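PDB 1D2Z: protein Tube from Drosophila melanogaster, which recruits the kinase Pelle to the plasma membrane through its death domain and activates it in the Toll pathway that establishes embryonic dorsoventral polarity. Local coordinates for residues S30-L35 with Q69-I74. Sequence-based numbering, arbitrary orientation.
Sequences SCWRKL and QDVFQI
V71 O has two neighbours: I74 N donates to it weakly at 3.3 Å within its own helix, and from across the contact W32 CH2 comes in at 3.6 Å, so the carbonyl oxygen lies at the edge of the indole, in its plane. R33 CG lies over the six-membered ring of W32, 3.4 Å above its plane, and with CD it flanks V71 CG1, CG at 3.9 Å, the two side chains crossing at about a right angle. Beyond CG the chain is extended, and NH2 forms a salt bridge with D75, one residue past 69-74. The opposite face of the indole receives I74: its CG2, set anti to the backbone N, sits 4.1 Å from the centroid of the W32 six-membered ring and 28° off the normal, a CH-pi contact. This is one of the hydrophobic seams of the death-domain helical bundle, where the axes of segments 31-35 and 69-74 come within 10.7 Å and run roughly antiparallel (149°). With W32 CG placed between the backbone N and the carbonyl carbon (chi1 60°), the six-membered ring spans that gap, and CZ3 meets V71 CG1 at 3.6 Å. M91 and S88 of helix 87-96 also touch the W32 side chain. Replacing W32 by alanine is likely to leave I74 CG2, V71 CG1 and the R33 stem without the ring they pack on, opening a gap between the helices.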
ATOM      1  N   SER B  30       4.486  -7.030   4.000  1.00 38.93           N
ATOM      2  CA  SER B  30       3.964  -8.303   3.505  1.00 38.38           C
ATOM      3  C   SER B  30       2.587  -8.153   2.845  1.00 35.70           C
ATOM      4  O   SER B  30       1.737  -9.033   2.968  1.00 33.73           O
ATOM      5  CB  SER B  30       3.887  -9.310   4.664  1.00 41.04           C
ATOM      6  OG  SER B  30       5.129  -9.395   5.349  1.00 43.60           O
ATOM      7  N   CYS B  31       2.381  -7.050   2.131  1.00 32.87           N
ATOM      8  CA  CYS B  31       1.100  -6.796   1.476  1.00 33.55           C
ATOM      9  C   CYS B  31       0.693  -7.804   0.408  1.00 32.28           C
ATOM     10  O   CYS B  31      -0.486  -7.907   0.076  1.00 31.50           O
ATOM     11  CB  CYS B  31       1.053  -5.377   0.906  1.00 36.43           C
ATOM     12  SG  CYS B  31       0.852  -4.106   2.170  1.00 37.35           S
ATOM     13  N   TRP B  32       1.659  -8.558  -0.113  1.00 31.53           N
ATOM     14  CA  TRP B  32       1.357  -9.567  -1.127  1.00 31.77           C
ATOM     15  C   TRP B  32       0.364 -10.582  -0.563  1.00 32.01           C
ATOM     16  O   TRP B  32      -0.475 -11.113  -1.293  1.00 28.65           O
ATOM     17  CB  TRP B  32       2.630 -10.273  -1.608  1.00 29.03           C
ATOM     18  CG  TRP B  32       3.383 -10.996  -0.534  1.00 31.02           C
ATOM     19  CD1 TRP B  32       4.354 -10.481   0.269  1.00 29.59           C
ATOM     20  CD2 TRP B  32       3.237 -12.371  -0.158  1.00 30.23           C
ATOM     21  NE1 TRP B  32       4.825 -11.448   1.121  1.00 30.68           N
ATOM     22  CE2 TRP B  32       4.159 -12.619   0.879  1.00 30.28           C
ATOM     23  CE3 TRP B  32       2.417 -13.418  -0.599  1.00 32.21           C
ATOM     24  CZ2 TRP B  32       4.292 -13.874   1.487  1.00 34.19           C
ATOM     25  CZ3 TRP B  32       2.547 -14.670   0.005  1.00 35.05           C
ATOM     26  CH2 TRP B  32       3.480 -14.884   1.038  1.00 33.81           C
ATOM     27  N   ARG B  33       0.454 -10.831   0.746  1.00 31.59           N
ATOM     28  CA  ARG B  33      -0.452 -11.769   1.405  1.00 34.48           C
ATOM     29  C   ARG B  33      -1.890 -11.270   1.340  1.00 33.54           C
ATOM     30  O   ARG B  33      -2.815 -12.045   1.092  1.00 34.59           O
ATOM     31  CB  ARG B  33      -0.053 -11.995   2.870  1.00 35.80           C
ATOM     32  CG  ARG B  33       1.304 -12.633   3.056  1.00 36.97           C
ATOM     33  CD  ARG B  33       1.480 -13.174   4.468  1.00 42.41           C
ATOM     34  NE  ARG B  33       2.856 -13.601   4.698  1.00 44.65           N
ATOM     35  CZ  ARG B  33       3.654 -13.084   5.628  1.00 45.76           C
ATOM     36  NH1 ARG B  33       3.211 -12.125   6.434  1.00 45.26           N
ATOM     37  NH2 ARG B  33       4.918 -13.483   5.713  1.00 45.81           N
ATOM     38  N   LYS B  34      -2.075  -9.969   1.547  1.00 34.09           N
ATOM     39  CA  LYS B  34      -3.405  -9.373   1.514  1.00 31.39           C
ATOM     40  C   LYS B  34      -4.027  -9.489   0.125  1.00 31.58           C
ATOM     41  O   LYS B  34      -5.212  -9.799  -0.008  1.00 33.30           O
ATOM     42  CB  LYS B  34      -3.343  -7.911   1.949  1.00 31.22           C
ATOM     43  CG  LYS B  34      -2.748  -7.709   3.334  1.00 34.67           C
ATOM     44  CD  LYS B  34      -2.733  -6.238   3.709  1.00 34.27           C
ATOM     45  CE  LYS B  34      -2.038  -6.022   5.033  1.00 36.50           C
ATOM     46  NZ  LYS B  34      -2.163  -4.615   5.492  1.00 37.66           N
ATOM     47  N   LEU B  35      -3.232  -9.227  -0.909  1.00 31.50           N
ATOM     48  CA  LEU B  35      -3.719  -9.328  -2.283  1.00 29.89           C
ATOM     49  C   LEU B  35      -4.043 -10.784  -2.627  1.00 28.94           C
ATOM     50  O   LEU B  35      -5.136 -11.087  -3.103  1.00 29.40           O
ATOM     51  CB  LEU B  35      -2.672  -8.787  -3.268  1.00 28.23           C
ATOM     52  CG  LEU B  35      -2.878  -9.064  -4.767  1.00 28.08           C
ATOM     53  CD1 LEU B  35      -4.165  -8.426  -5.272  1.00 24.66           C
ATOM     54  CD2 LEU B  35      -1.684  -8.542  -5.550  1.00 26.57           C
ATOM     55  N   GLN B  69      -3.117 -21.614   3.050  1.00 65.36           N
ATOM     56  CA  GLN B  69      -2.129 -22.664   2.825  1.00 65.47           C
ATOM     57  C   GLN B  69      -1.292 -22.401   1.578  1.00 65.44           C
ATOM     58  O   GLN B  69      -0.090 -22.679   1.559  1.00 64.64           O
ATOM     59  CB  GLN B  69      -2.820 -24.027   2.717  1.00 68.23           C
ATOM     60  CG  GLN B  69      -3.728 -24.354   3.902  1.00 70.12           C
ATOM     61  CD  GLN B  69      -4.146 -25.815   3.947  1.00 71.48           C
ATOM     62  OE1 GLN B  69      -4.387 -26.441   2.911  1.00 72.72           O
ATOM     63  NE2 GLN B  69      -4.228 -26.368   5.153  1.00 69.74           N
ATOM     64  N   ASP B  70      -1.931 -21.882   0.531  1.00 65.61           N
ATOM     65  CA  ASP B  70      -1.228 -21.570  -0.712  1.00 64.56           C
ATOM     66  C   ASP B  70      -0.266 -20.414  -0.460  1.00 62.66           C
ATOM     67  O   ASP B  70       0.794 -20.323  -1.084  1.00 61.42           O
ATOM     68  CB  ASP B  70      -2.218 -21.202  -1.820  1.00 66.45           C
ATOM     69  CG  ASP B  70      -3.128 -22.355  -2.196  1.00 67.81           C
ATOM     70  OD1 ASP B  70      -2.644 -23.309  -2.843  1.00 68.57           O
ATOM     71  OD2 ASP B  70      -4.326 -22.304  -1.843  1.00 67.72           O
ATOM     72  N   VAL B  71      -0.643 -19.550   0.479  1.00 61.05           N
ATOM     73  CA  VAL B  71       0.173 -18.401   0.857  1.00 61.32           C
ATOM     74  C   VAL B  71       1.456 -18.870   1.552  1.00 61.78           C
ATOM     75  O   VAL B  71       2.527 -18.298   1.339  1.00 62.00           O
ATOM     76  CB  VAL B  71      -0.616 -17.449   1.787  1.00 61.03           C
ATOM     77  CG1 VAL B  71       0.247 -16.272   2.206  1.00 62.24           C
ATOM     78  CG2 VAL B  71      -1.873 -16.948   1.081  1.00 60.58           C
ATOM     79  N   PHE B  72       1.349 -19.938   2.343  1.00 61.88           N
ATOM     80  CA  PHE B  72       2.489 -20.497   3.069  1.00 61.23           C
ATOM     81  C   PHE B  72       3.594 -21.022   2.157  1.00 60.53           C
ATOM     82  O   PHE B  72       4.775 -20.826   2.442  1.00 60.16           O
ATOM     83  CB  PHE B  72       2.031 -21.614   4.016  1.00 64.30           C
ATOM     84  CG  PHE B  72       3.169 -22.367   4.673  1.00 65.43           C
ATOM     85  CD1 PHE B  72       3.826 -21.840   5.783  1.00 66.07           C
ATOM     86  CD2 PHE B  72       3.583 -23.604   4.176  1.00 65.92           C
ATOM     87  CE1 PHE B  72       4.878 -22.533   6.388  1.00 66.77           C
ATOM     88  CE2 PHE B  72       4.633 -24.305   4.774  1.00 66.44           C
ATOM     89  CZ  PHE B  72       5.281 -23.769   5.881  1.00 66.46           C
ATOM     90  N   GLN B  73       3.214 -21.713   1.083  1.00 58.89           N
ATOM     91  CA  GLN B  73       4.190 -22.268   0.147  1.00 59.02           C
ATOM     92  C   GLN B  73       5.152 -21.199  -0.350  1.00 57.86           C
ATOM     93  O   GLN B  73       6.332 -21.478  -0.582  1.00 57.85           O
ATOM     94  CB  GLN B  73       3.493 -22.935  -1.039  1.00 61.36           C
ATOM     95  CG  GLN B  73       2.597 -24.097  -0.653  1.00 64.49           C
ATOM     96  CD  GLN B  73       2.040 -24.829  -1.858  1.00 66.79           C
ATOM     97  OE1 GLN B  73       2.089 -26.056  -1.923  1.00 68.59           O
ATOM     98  NE2 GLN B  73       1.509 -24.080  -2.819  1.00 67.63           N
ATOM     99  N   ILE B  74       4.641 -19.980  -0.508  1.00 57.02           N
ATOM    100  CA  ILE B  74       5.454 -18.851  -0.951  1.00 54.78           C
ATOM    101  C   ILE B  74       6.410 -18.491   0.188  1.00 53.26           C
ATOM    102  O   ILE B  74       7.610 -18.325  -0.030  1.00 53.34           O
ATOM    103  CB  ILE B  74       4.579 -17.613  -1.306  1.00 54.27           C
ATOM    104  CG1 ILE B  74       3.582 -17.955  -2.421  1.00 53.51           C
ATOM    105  CG2 ILE B  74       5.464 -16.448  -1.737  1.00 53.70           C
ATOM    106  CD1 ILE B  74       4.231 -18.291  -3.754  1.00 53.95           C
TER